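Side-chain contacts in phosphoribosylaminoimidazole carboxylase, ATPase subunit (Thermus thermophilus, PDB 3AW8), which probably catalyses the ATP-dependent carboxylation of 5-aminoimidazole ribonucleotide by hydrogencarbonate, giving N5-carboxyaminoimidazole ribonucleotide in purine biosynthesis: residues 101-106 with 257-262; 195-200 with 267-272; 201-206 with 244-249. One frame throughout, in Å; residues are numbered along the deposited sequence.

Contact 1 of 3, residues 101-106 with 257-262; sequences KTFFQG and NEMAPR. With AMP (adenosine monophosphate), chain C.
Met259 meets the ring of Phe104 edge-on: its methyl CE lies near the plane of the ring, 3.5 Å from CE1, while CB of Met259 is 4.1 Å from the same Phe104 CE1. The thioether is folded to get there. CG stands between the backbone N and the carbonyl carbon (chi1 77°), and further bends at chi2 and chi3 bring CE against the Phe104 ring. Phe103 comes to the same methyl obliquely, its CE1 4.2 Å from Met259 CE. Phe256 stacks on the Phe104 ring, and Leu237 of helix 220-237 touches both Phe103 and Met259.

One turn earlier on the helix, Lys101 reaches across with a chain bent at chi2 and chi4; its CE is 4.0 Å from Asn257 O. Its NZ makes a weak hydrogen bond to Phe256 O and a long, weak ion pair with Glu172.

The helical segment 101-106 and the strand segment 257-260 run nearly square, at 98°. Asn257 and Glu258 form a classic beta bulge opposite Glu246, and both side chains start away from the helix. Glu258 OE1 is 2.8 Å from AMP O1P, placing the contact behind the nucleotide site of the ATP-grasp fold.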
loop_
_atom_site.group_PDB
_atom_site.type_symbol
_atom_site.label_atom_id
_atom_site.label_comp_id
_atom_site.label_asym_id
_atom_site.label_seq_id
_atom_site.Cartn_x
_atom_site.Cartn_y
_atom_site.Cartn_z
ATOM N N LYS A 101 -27.590 -21.555 0.579
ATOM C CA LYS A 101 -28.920 -21.021 0.847
ATOM C C LYS A 101 -29.544 -21.588 2.126
ATOM O O LYS A 101 -30.081 -20.839 2.945
ATOM C CB LYS A 101 -29.846 -21.307 -0.339
ATOM C CG LYS A 101 -30.139 -20.116 -1.243
ATOM C CD LYS A 101 -28.927 -19.680 -2.036
ATOM C CE LYS A 101 -29.335 -18.887 -3.277
ATOM N NZ LYS A 101 -30.153 -17.677 -2.967
ATOM N N THR A 102 -29.481 -22.906 2.299
ATOM C CA THR A 102 -30.061 -23.528 3.488
ATOM C C THR A 102 -29.395 -22.986 4.739
ATOM O O THR A 102 -30.069 -22.673 5.720
ATOM C CB THR A 102 -29.901 -25.066 3.491
ATOM O OG1 THR A 102 -28.527 -25.408 3.702
ATOM C CG2 THR A 102 -30.374 -25.657 2.174
ATOM N N PHE A 103 -28.069 -22.874 4.699
ATOM C CA PHE A 103 -27.308 -22.363 5.837
ATOM C C PHE A 103 -27.795 -20.980 6.284
ATOM O O PHE A 103 -28.090 -20.767 7.463
ATOM C CB PHE A 103 -25.815 -22.322 5.492
ATOM C CG PHE A 103 -24.969 -21.606 6.511
ATOM C CD1 PHE A 103 -24.676 -20.251 6.365
ATOM C CD2 PHE A 103 -24.464 -22.281 7.616
ATOM C CE1 PHE A 103 -23.890 -19.580 7.303
ATOM C CE2 PHE A 103 -23.678 -21.618 8.558
ATOM C CZ PHE A 103 -23.391 -20.265 8.401
ATOM N N PHE A 104 -27.881 -20.041 5.346
ATOM C CA PHE A 104 -28.345 -18.700 5.685
ATOM C C PHE A 104 -29.833 -18.721 5.997
ATOM O O PHE A 104 -30.300 -18.008 6.887
ATOM C CB PHE A 104 -28.049 -17.710 4.546
ATOM C CG PHE A 104 -26.682 -17.093 4.624
ATOM C CD1 PHE A 104 -25.549 -17.836 4.316
ATOM C CD2 PHE A 104 -26.523 -15.789 5.070
ATOM C CE1 PHE A 104 -24.277 -17.290 4.454
ATOM C CE2 PHE A 104 -25.253 -15.233 5.211
ATOM C CZ PHE A 104 -24.127 -15.987 4.903
ATOM N N GLN A 105 -30.580 -19.539 5.263
ATOM C CA GLN A 105 -32.008 -19.646 5.504
ATOM C C GLN A 105 -32.200 -20.120 6.940
ATOM O O GLN A 105 -33.164 -19.747 7.603
ATOM C CB GLN A 105 -32.645 -20.642 4.533
ATOM C CG GLN A 105 -34.062 -21.041 4.917
ATOM C CD GLN A 105 -34.695 -21.970 3.903
ATOM O OE1 GLN A 105 -35.149 -21.532 2.847
ATOM N NE2 GLN A 105 -34.716 -23.263 4.213
ATOM N N GLY A 106 -31.260 -20.933 7.414
ATOM C CA GLY A 106 -31.330 -21.445 8.768
ATOM C C GLY A 106 -30.898 -20.449 9.828
ATOM O O GLY A 106 -31.177 -20.634 11.009
ATOM N N ASN A 257 -27.550 -13.696 -1.435
ATOM C CA ASN A 257 -27.304 -14.263 -2.758
ATOM C C ASN A 257 -26.099 -15.204 -2.737
ATOM O O ASN A 257 -26.231 -16.380 -3.054
ATOM C CB ASN A 257 -27.080 -13.146 -3.787
ATOM C CG ASN A 257 -26.480 -13.659 -5.097
ATOM O OD1 ASN A 257 -26.968 -14.621 -5.684
ATOM N ND2 ASN A 257 -25.419 -13.006 -5.559
ATOM N N GLU A 258 -24.932 -14.681 -2.356
ATOM C CA GLU A 258 -23.692 -15.466 -2.306
ATOM C C GLU A 258 -22.778 -15.088 -1.152
ATOM O O GLU A 258 -22.816 -13.964 -0.652
ATOM C CB GLU A 258 -22.874 -15.279 -3.585
ATOM C CG GLU A 258 -23.279 -16.124 -4.762
ATOM C CD GLU A 258 -22.327 -15.961 -5.936
ATOM O OE1 GLU A 258 -22.222 -14.833 -6.471
ATOM O OE2 GLU A 258 -21.683 -16.961 -6.321
ATOM N N MET A 259 -21.942 -16.037 -0.747
ATOM C CA MET A 259 -20.970 -15.795 0.306
ATOM C C MET A 259 -19.620 -16.298 -0.200
ATOM O O MET A 259 -19.545 -17.290 -0.923
ATOM C CB MET A 259 -21.367 -16.505 1.608
ATOM C CG MET A 259 -21.115 -18.000 1.657
ATOM S SD MET A 259 -19.942 -18.435 2.980
ATOM C CE MET A 259 -21.025 -18.563 4.384
ATOM N N ALA A 260 -18.557 -15.582 0.145
ATOM C CA ALA A 260 -17.206 -15.960 -0.260
ATOM C C ALA A 260 -16.352 -15.913 1.003
ATOM O O ALA A 260 -16.251 -14.874 1.652
ATOM C CB ALA A 260 -16.672 -14.982 -1.307
ATOM N N PRO A 261 -15.730 -17.042 1.373
ATOM C CA PRO A 261 -14.898 -17.075 2.579
ATOM C C PRO A 261 -13.533 -16.444 2.342
ATOM O O PRO A 261 -12.507 -17.116 2.488
ATOM C CB PRO A 261 -14.804 -18.566 2.875
ATOM C CG PRO A 261 -14.726 -19.150 1.501
ATOM C CD PRO A 261 -15.772 -18.367 0.726
ATOM N N ARG A 262 -13.518 -15.153 2.008
ATOM C CA ARG A 262 -12.263 -14.480 1.713
ATOM C C ARG A 262 -12.445 -13.021 1.304
ATOM O O ARG A 262 -13.569 -12.530 1.140
ATOM C CB ARG A 262 -11.588 -15.191 0.550
ATOM C CG ARG A 262 -12.523 -15.292 -0.660
ATOM C CD ARG A 262 -11.817 -15.799 -1.896
ATOM N NE ARG A 262 -12.733 -15.952 -3.026
ATOM C CZ ARG A 262 -13.332 -14.946 -3.670
ATOM N NH1 ARG A 262 -13.132 -13.681 -3.311
ATOM N NH2 ARG A 262 -14.127 -15.209 -4.695
HETATM P P AMP C . -23.487 -15.827 -9.853
HETATM O O1P AMP C . -22.290 -15.218 -9.214
HETATM O O2P AMP C . -24.690 -15.908 -8.777
HETATM O O3P AMP C . -23.122 -17.307 -10.370
HETATM O "O5'" AMP C . -23.949 -14.928 -11.127
HETATM C "C5'" AMP C . -24.315 -13.617 -10.656
HETATM C "C4'" AMP C . -25.021 -12.839 -11.784
HETATM O "O4'" AMP C . -26.299 -13.460 -12.144
HETATM C "C3'" AMP C . -25.324 -11.388 -11.369
HETATM O "O3'" AMP C . -25.046 -10.490 -12.451
HETATM C "C2'" AMP C . -26.808 -11.391 -10.974
HETATM O "O2'" AMP C . -27.447 -10.165 -11.354
HETATM C "C1'" AMP C . -27.412 -12.617 -11.694
HETATM N N9 AMP C . -28.303 -13.376 -10.781
HETATM C C8 AMP C . -27.942 -14.413 -9.957
HETATM N N7 AMP C . -28.974 -14.849 -9.294
HETATM C C5 AMP C . -30.062 -14.133 -9.638
HETATM C C6 AMP C . -31.433 -14.144 -9.262
HETATM N N6 AMP C . -31.900 -15.055 -8.330
HETATM N N1 AMP C . -32.272 -13.249 -9.832
HETATM C C2 AMP C . -31.841 -12.358 -10.737
HETATM N N3 AMP C . -30.560 -12.316 -11.117
HETATM C C4 AMP C . -29.649 -13.171 -10.602
#

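Contact 2 of 3, residues 195-200 with 267-272; sequences FYPLVE and GHWTIE
Val199 and the indole of Trp269 make the closer-packed part of this contact, their side chains sliding past each other in opposite directions. The CG2 branch of Val199 does the touching, 3.4 Å from Trp269 NE1 and 3.8 Å from Trp269 CZ2, and it approaches the ring system obliquely. Thr270, next in the chain, lays its methyl CG2 over the centre of one indole face, 3.5 Å above the plane. The Thr270 and Tyr196 side chains cross at about a right angle, CG2 coming 3.7 Å from Tyr196 CE1. With OG1 between the backbone N and the carbonyl carbon (chi1 67°), CG2 lies anti to the carbonyl carbon, where it meets both rings, and OG1 is left turned to Gly267 O, 2.9 Å away and nearly along the carbonyl direction (167°). Gly267 O thus takes both OG1 and the backbone N of Thr270, closing a type I turn; OG1 is further bonded to Gln278 N.

Pro197 is the looser side. Partly exposed, it meets the indole at its edge through a single pair, Pro197 CD to Trp269 CH2 at 4.0 Å, and packs also on Pro214. The hydroxyl of the buried Tyr196 bonds to Thr276 O. The 267-270 turn packs against strand 193-204 of the large antiparallel sheet, beside strand 179-187, with helix 278-287 touching Tyr196 and helix 220-237 packed on the neighbouring Leu198.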
loop_
_atom_site.group_PDB
_atom_site.type_symbol
_atom_site.label_atom_id
_atom_site.label_comp_id
_atom_site.label_asym_id
_atom_site.label_seq_id
_atom_site.Cartn_x
_atom_site.Cartn_y
_atom_site.Cartn_z
ATOM N N PHE A 195 -17.136 -4.262 10.585
ATOM C CA PHE A 195 -17.927 -4.263 9.356
ATOM C C PHE A 195 -17.624 -3.049 8.489
ATOM O O PHE A 195 -17.431 -1.942 9.003
ATOM C CB PHE A 195 -19.421 -4.284 9.707
ATOM C CG PHE A 195 -19.801 -5.393 10.651
ATOM C CD1 PHE A 195 -20.275 -6.608 10.167
ATOM C CD2 PHE A 195 -19.605 -5.251 12.023
ATOM C CE1 PHE A 195 -20.542 -7.665 11.038
ATOM C CE2 PHE A 195 -19.867 -6.303 12.895
ATOM C CZ PHE A 195 -20.335 -7.513 12.402
ATOM N N TYR A 196 -17.578 -3.259 7.175
ATOM C CA TYR A 196 -17.309 -2.181 6.225
ATOM C C TYR A 196 -18.634 -1.622 5.759
ATOM O O TYR A 196 -19.664 -2.276 5.876
ATOM C CB TYR A 196 -16.550 -2.706 4.990
ATOM C CG TYR A 196 -15.089 -2.967 5.222
ATOM C CD1 TYR A 196 -14.142 -1.951 5.067
ATOM C CD2 TYR A 196 -14.651 -4.217 5.669
ATOM C CE1 TYR A 196 -12.786 -2.175 5.363
ATOM C CE2 TYR A 196 -13.312 -4.449 5.969
ATOM C CZ TYR A 196 -12.388 -3.427 5.821
ATOM O OH TYR A 196 -11.089 -3.646 6.199
ATOM N N PRO A 197 -18.632 -0.398 5.224
ATOM C CA PRO A 197 -19.902 0.151 4.753
ATOM C C PRO A 197 -20.438 -0.794 3.678
ATOM O O PRO A 197 -19.665 -1.514 3.051
ATOM C CB PRO A 197 -19.494 1.499 4.165
ATOM C CG PRO A 197 -18.320 1.885 5.007
ATOM C CD PRO A 197 -17.553 0.598 5.125
ATOM N N LEU A 198 -21.749 -0.815 3.477
ATOM C CA LEU A 198 -22.313 -1.660 2.439
ATOM C C LEU A 198 -21.705 -1.126 1.160
ATOM O O LEU A 198 -21.229 0.004 1.129
ATOM C CB LEU A 198 -23.841 -1.529 2.384
ATOM C CG LEU A 198 -24.676 -2.386 3.344
ATOM C CD1 LEU A 198 -26.135 -1.992 3.229
ATOM C CD2 LEU A 198 -24.505 -3.867 3.015
ATOM N N VAL A 199 -21.713 -1.929 0.105
ATOM C CA VAL A 199 -21.144 -1.505 -1.162
ATOM C C VAL A 199 -22.116 -1.877 -2.270
ATOM O O VAL A 199 -22.717 -2.953 -2.233
ATOM C CB VAL A 199 -19.773 -2.206 -1.414
ATOM C CG1 VAL A 199 -19.206 -1.802 -2.771
ATOM C CG2 VAL A 199 -18.796 -1.847 -0.308
ATOM N N GLU A 200 -22.286 -0.986 -3.243
ATOM C CA GLU A 200 -23.173 -1.270 -4.359
ATOM C C GLU A 200 -22.342 -1.834 -5.501
ATOM O O GLU A 200 -21.400 -1.190 -5.974
ATOM C CB GLU A 200 -23.893 -0.008 -4.821
ATOM C CG GLU A 200 -24.557 -0.173 -6.174
ATOM C CD GLU A 200 -25.401 1.009 -6.566
ATOM O OE1 GLU A 200 -25.709 1.126 -7.776
ATOM O OE2 GLU A 200 -25.762 1.808 -5.668
ATOM N N GLY A 267 -14.411 -5.287 -2.668
ATOM C CA GLY A 267 -13.794 -4.568 -1.567
ATOM C C GLY A 267 -12.419 -3.989 -1.856
ATOM O O GLY A 267 -11.775 -3.437 -0.959
ATOM N N HIS A 268 -11.958 -4.097 -3.099
ATOM C CA HIS A 268 -10.645 -3.581 -3.433
ATOM C C HIS A 268 -10.534 -2.097 -3.184
ATOM O O HIS A 268 -9.431 -1.575 -3.052
ATOM C CB HIS A 268 -10.295 -3.887 -4.882
ATOM C CG HIS A 268 -10.209 -5.348 -5.174
ATOM N ND1 HIS A 268 -10.041 -6.291 -4.182
ATOM C CD2 HIS A 268 -10.256 -6.030 -6.343
ATOM C CE1 HIS A 268 -9.991 -7.493 -4.729
ATOM N NE2 HIS A 268 -10.119 -7.363 -6.037
ATOM N N TRP A 269 -11.670 -1.410 -3.111
ATOM C CA TRP A 269 -11.655 0.036 -2.870
ATOM C C TRP A 269 -11.139 0.374 -1.463
ATOM O O TRP A 269 -10.771 1.519 -1.193
ATOM C CB TRP A 269 -13.055 0.627 -3.030
ATOM C CG TRP A 269 -14.036 0.073 -2.044
ATOM C CD1 TRP A 269 -14.770 -1.073 -2.174
ATOM C CD2 TRP A 269 -14.334 0.595 -0.745
ATOM N NE1 TRP A 269 -15.503 -1.298 -1.034
ATOM C CE2 TRP A 269 -15.255 -0.289 -0.140
ATOM C CE3 TRP A 269 -13.909 1.719 -0.029
ATOM C CZ2 TRP A 269 -15.763 -0.081 1.149
ATOM C CZ3 TRP A 269 -14.414 1.926 1.260
ATOM C CH2 TRP A 269 -15.332 1.028 1.831
ATOM N N THR A 270 -11.108 -0.617 -0.572
ATOM C CA THR A 270 -10.658 -0.370 0.791
ATOM C C THR A 270 -9.158 -0.138 0.918
ATOM O O THR A 270 -8.681 0.286 1.979
ATOM C CB THR A 270 -11.072 -1.510 1.762
ATOM O OG1 THR A 270 -10.368 -2.711 1.435
ATOM C CG2 THR A 270 -12.576 -1.761 1.691
ATOM N N ILE A 271 -8.409 -0.403 -0.152
ATOM C CA ILE A 271 -6.967 -0.184 -0.102
ATOM C C ILE A 271 -6.662 1.295 0.144
ATOM O O ILE A 271 -5.777 1.624 0.917
ATOM C CB ILE A 271 -6.273 -0.660 -1.394
ATOM C CG1 ILE A 271 -6.520 -2.158 -1.592
ATOM C CG2 ILE A 271 -4.771 -0.426 -1.294
ATOM C CD1 ILE A 271 -5.871 -2.721 -2.833
ATOM N N GLU A 272 -7.394 2.189 -0.510
ATOM C CA GLU A 272 -7.196 3.619 -0.290
ATOM C C GLU A 272 -8.467 4.314 0.209
ATOM O O GLU A 272 -8.387 5.374 0.821
ATOM C CB GLU A 272 -6.686 4.309 -1.553
ATOM C CG GLU A 272 -7.209 3.710 -2.818
ATOM C CD GLU A 272 -6.257 2.687 -3.391
ATOM O OE1 GLU A 272 -6.724 1.603 -3.798
ATOM O OE2 GLU A 272 -5.043 2.975 -3.440
#

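Contact 3 of 3, residues 201-206 with 244-249; sequences NRHWGG and ALEFFQ. With AMP (adenosine monophosphate), chain C.
His203 and Glu246 point at each other from two strands of the ATP-grasp domain, in the large antiparallel sheet, with strand 179-187 lying between theirs. The polar approach is a loose one: Glu246 OE2 lies at the edge of the imidazole, near its plane, 3.8 Å from His203 NE2, and the carboxylate is turned 52° from the ring. Asn201 OD1 is farther off, 4.5 Å from Glu246 OE2; its amide is engaged elsewhere, with ND2 bonded to Ser211 OG and OD1 to Ser182 OG. Glu258 brings a second carboxylate close to that of Glu246.

The remaining contacts are to the nucleotide, van der Waals in kind. With CG beside its backbone N (chi1 -55°), His203 brings its ring within contact of both the ribose and Glu246. Replacing it by an alanine would probably leave the Glu246 carboxylate without its imidazole neighbour and open a gap beside the sugar. Phe248 serves the base: AMP C5 comes obliquely to its ring, 3.5 Å from CZ of Phe248; Phe177 meets the same ring with planes about 15° apart. At the other end of the nucleoside, His203 CB is 3.3 Å from AMP O3'.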
loop_
_atom_site.group_PDB
_atom_site.type_symbol
_atom_site.label_atom_id
_atom_site.label_comp_id
_atom_site.label_asym_id
_atom_site.label_seq_id
_atom_site.Cartn_x
_atom_site.Cartn_y
_atom_site.Cartn_z
ATOM N N ASN A 201 -22.694 -3.033 -5.950
ATOM C CA ASN A 201 -21.947 -3.680 -7.023
ATOM C C ASN A 201 -22.775 -3.815 -8.289
ATOM O O ASN A 201 -23.944 -4.174 -8.237
ATOM C CB ASN A 201 -21.478 -5.061 -6.557
ATOM C CG ASN A 201 -20.927 -5.034 -5.147
ATOM O OD1 ASN A 201 -21.393 -5.765 -4.268
ATOM N ND2 ASN A 201 -19.935 -4.176 -4.917
ATOM N N ARG A 202 -22.166 -3.517 -9.429
ATOM C CA ARG A 202 -22.863 -3.621 -10.697
ATOM C C ARG A 202 -22.171 -4.631 -11.573
ATOM O O ARG A 202 -20.973 -4.522 -11.832
ATOM C CB ARG A 202 -22.895 -2.276 -11.412
ATOM C CG ARG A 202 -23.621 -1.213 -10.641
ATOM C CD ARG A 202 -23.770 0.020 -11.479
ATOM N NE ARG A 202 -24.467 1.061 -10.740
ATOM C CZ ARG A 202 -24.603 2.306 -11.174
ATOM N NH1 ARG A 202 -24.087 2.656 -12.348
ATOM N NH2 ARG A 202 -25.246 3.195 -10.432
ATOM N N HIS A 203 -22.936 -5.609 -12.032
ATOM C CA HIS A 203 -22.395 -6.655 -12.872
ATOM C C HIS A 203 -22.870 -6.467 -14.295
ATOM O O HIS A 203 -23.897 -5.837 -14.536
ATOM C CB HIS A 203 -22.854 -8.019 -12.361
ATOM C CG HIS A 203 -22.515 -8.265 -10.924
ATOM N ND1 HIS A 203 -21.260 -8.657 -10.511
ATOM C CD2 HIS A 203 -23.254 -8.119 -9.798
ATOM C CE1 HIS A 203 -21.240 -8.739 -9.192
ATOM N NE2 HIS A 203 -22.436 -8.417 -8.736
ATOM N N TRP A 204 -22.113 -7.023 -15.229
ATOM C CA TRP A 204 -22.451 -6.950 -16.629
ATOM C C TRP A 204 -21.713 -8.086 -17.314
ATOM O O TRP A 204 -20.483 -8.178 -17.233
ATOM C CB TRP A 204 -22.029 -5.594 -17.208
ATOM C CG TRP A 204 -22.597 -5.296 -18.574
ATOM C CD1 TRP A 204 -21.997 -5.517 -19.786
ATOM C CD2 TRP A 204 -23.875 -4.711 -18.860
ATOM N NE1 TRP A 204 -22.823 -5.100 -20.808
ATOM C CE2 TRP A 204 -23.981 -4.602 -20.268
ATOM C CE3 TRP A 204 -24.941 -4.269 -18.064
ATOM C CZ2 TRP A 204 -25.109 -4.066 -20.892
ATOM C CZ3 TRP A 204 -26.065 -3.737 -18.685
ATOM C CH2 TRP A 204 -26.139 -3.640 -20.088
ATOM N N GLY A 205 -22.468 -8.958 -17.978
ATOM C CA GLY A 205 -21.864 -10.086 -18.660
ATOM C C GLY A 205 -21.412 -11.135 -17.660
ATOM O O GLY A 205 -20.539 -11.961 -17.952
ATOM N N GLY A 206 -22.012 -11.090 -16.473
ATOM C CA GLY A 206 -21.672 -12.033 -15.431
ATOM C C GLY A 206 -20.364 -11.699 -14.736
ATOM O O GLY A 206 -19.786 -12.562 -14.060
ATOM N N ALA A 244 -17.234 -12.228 2.866
ATOM C CA ALA A 244 -17.959 -11.358 1.947
ATOM C C ALA A 244 -19.357 -11.899 1.676
ATOM O O ALA A 244 -19.527 -13.003 1.149
ATOM C CB ALA A 244 -17.190 -11.214 0.639
ATOM N N LEU A 245 -20.354 -11.101 2.041
ATOM C CA LEU A 245 -21.751 -11.462 1.858
ATOM C C LEU A 245 -22.400 -10.578 0.798
ATOM O O LEU A 245 -22.384 -9.353 0.900
ATOM C CB LEU A 245 -22.494 -11.309 3.185
ATOM C CG LEU A 245 -22.843 -12.566 3.989
ATOM C CD1 LEU A 245 -21.791 -13.642 3.783
ATOM C CD2 LEU A 245 -22.992 -12.193 5.466
ATOM N N GLU A 246 -22.964 -11.211 -0.222
ATOM C CA GLU A 246 -23.636 -10.494 -1.293
ATOM C C GLU A 246 -25.148 -10.635 -1.163
ATOM O O GLU A 246 -25.662 -11.740 -1.012
ATOM C CB GLU A 246 -23.189 -11.031 -2.649
ATOM C CG GLU A 246 -21.856 -10.481 -3.100
ATOM C CD GLU A 246 -21.509 -10.891 -4.517
ATOM O OE1 GLU A 246 -21.035 -12.030 -4.703
ATOM O OE2 GLU A 246 -21.722 -10.074 -5.446
ATOM N N PHE A 247 -25.861 -9.516 -1.214
ATOM C CA PHE A 247 -27.318 -9.543 -1.115
ATOM C C PHE A 247 -27.973 -8.853 -2.307
ATOM O O PHE A 247 -27.314 -8.176 -3.097
ATOM C CB PHE A 247 -27.811 -8.833 0.154
ATOM C CG PHE A 247 -27.283 -9.410 1.429
ATOM C CD1 PHE A 247 -26.048 -9.015 1.927
ATOM C CD2 PHE A 247 -28.030 -10.336 2.148
ATOM C CE1 PHE A 247 -25.564 -9.530 3.128
ATOM C CE2 PHE A 247 -27.557 -10.859 3.349
ATOM C CZ PHE A 247 -26.325 -10.456 3.842
ATOM N N PHE A 248 -29.280 -9.058 -2.431
ATOM C CA PHE A 248 -30.079 -8.412 -3.460
ATOM C C PHE A 248 -30.876 -7.405 -2.647
ATOM O O PHE A 248 -31.398 -7.757 -1.588
ATOM C CB PHE A 248 -31.058 -9.388 -4.105
ATOM C CG PHE A 248 -30.430 -10.321 -5.080
ATOM C CD1 PHE A 248 -29.703 -9.833 -6.155
ATOM C CD2 PHE A 248 -30.586 -11.694 -4.944
ATOM C CE1 PHE A 248 -29.134 -10.704 -7.086
ATOM C CE2 PHE A 248 -30.022 -12.573 -5.870
ATOM C CZ PHE A 248 -29.296 -12.075 -6.941
ATOM N N GLN A 249 -30.954 -6.159 -3.105
ATOM C CA GLN A 249 -31.730 -5.167 -2.368
ATOM C C GLN A 249 -33.048 -4.905 -3.081
ATOM O O GLN A 249 -33.073 -4.374 -4.195
ATOM C CB GLN A 249 -30.972 -3.842 -2.218
ATOM C CG GLN A 249 -31.611 -2.924 -1.173
ATOM C CD GLN A 249 -31.065 -1.501 -1.182
ATOM O OE1 GLN A 249 -29.854 -1.282 -1.199
ATOM N NE2 GLN A 249 -31.967 -0.525 -1.153
HETATM P P AMP C . -23.487 -15.827 -9.853
HETATM O O1P AMP C . -22.290 -15.218 -9.214
HETATM O O2P AMP C . -24.690 -15.908 -8.777
HETATM O O3P AMP C . -23.122 -17.307 -10.370
HETATM O "O5'" AMP C . -23.949 -14.928 -11.127
HETATM C "C5'" AMP C . -24.315 -13.617 -10.656
HETATM C "C4'" AMP C . -25.021 -12.839 -11.784
HETATM O "O4'" AMP C . -26.299 -13.460 -12.144
HETATM C "C3'" AMP C . -25.324 -11.388 -11.369
HETATM O "O3'" AMP C . -25.046 -10.490 -12.451
HETATM C "C2'" AMP C . -26.808 -11.391 -10.974
HETATM O "O2'" AMP C . -27.447 -10.165 -11.354
HETATM C "C1'" AMP C . -27.412 -12.617 -11.694
HETATM N N9 AMP C . -28.303 -13.376 -10.781
HETATM C C8 AMP C . -27.942 -14.413 -9.957
HETATM N N7 AMP C . -28.974 -14.849 -9.294
HETATM C C5 AMP C . -30.062 -14.133 -9.638
HETATM C C6 AMP C . -31.433 -14.144 -9.262
HETATM N N6 AMP C . -31.900 -15.055 -8.330
HETATM N N1 AMP C . -32.272 -13.249 -9.832
HETATM C C2 AMP C . -31.841 -12.358 -10.737
HETATM N N3 AMP C . -30.560 -12.316 -11.117
HETATM C C4 AMP C . -29.649 -13.171 -10.602
#

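In the fold
All three contacts are mostly buried and join parts of the ATP-grasp domain through one antiparallel sheet, each with one partly exposed residue at its margin: Phe103, Pro197 and His203 in turn. Contacts 1 and 3 touch each other: strands 253-260 and 241-250 are neighbours, paired by backbone bonds between Asn257, Glu258 and Glu246, and Leu245 packs on Phe104 and Met259. Both reach AMP, contact 1 at the phosphate, contact 3 at the ribose and base. Contacts 2 and 3 share strand 193-204, yet contact 2 stays away from the nucleotide and packs apolar groups against a turn. Chemistry follows place: contact 1 is apolar towards the helix and acidic towards AMP, contact 3 mostly polar across the sheet face.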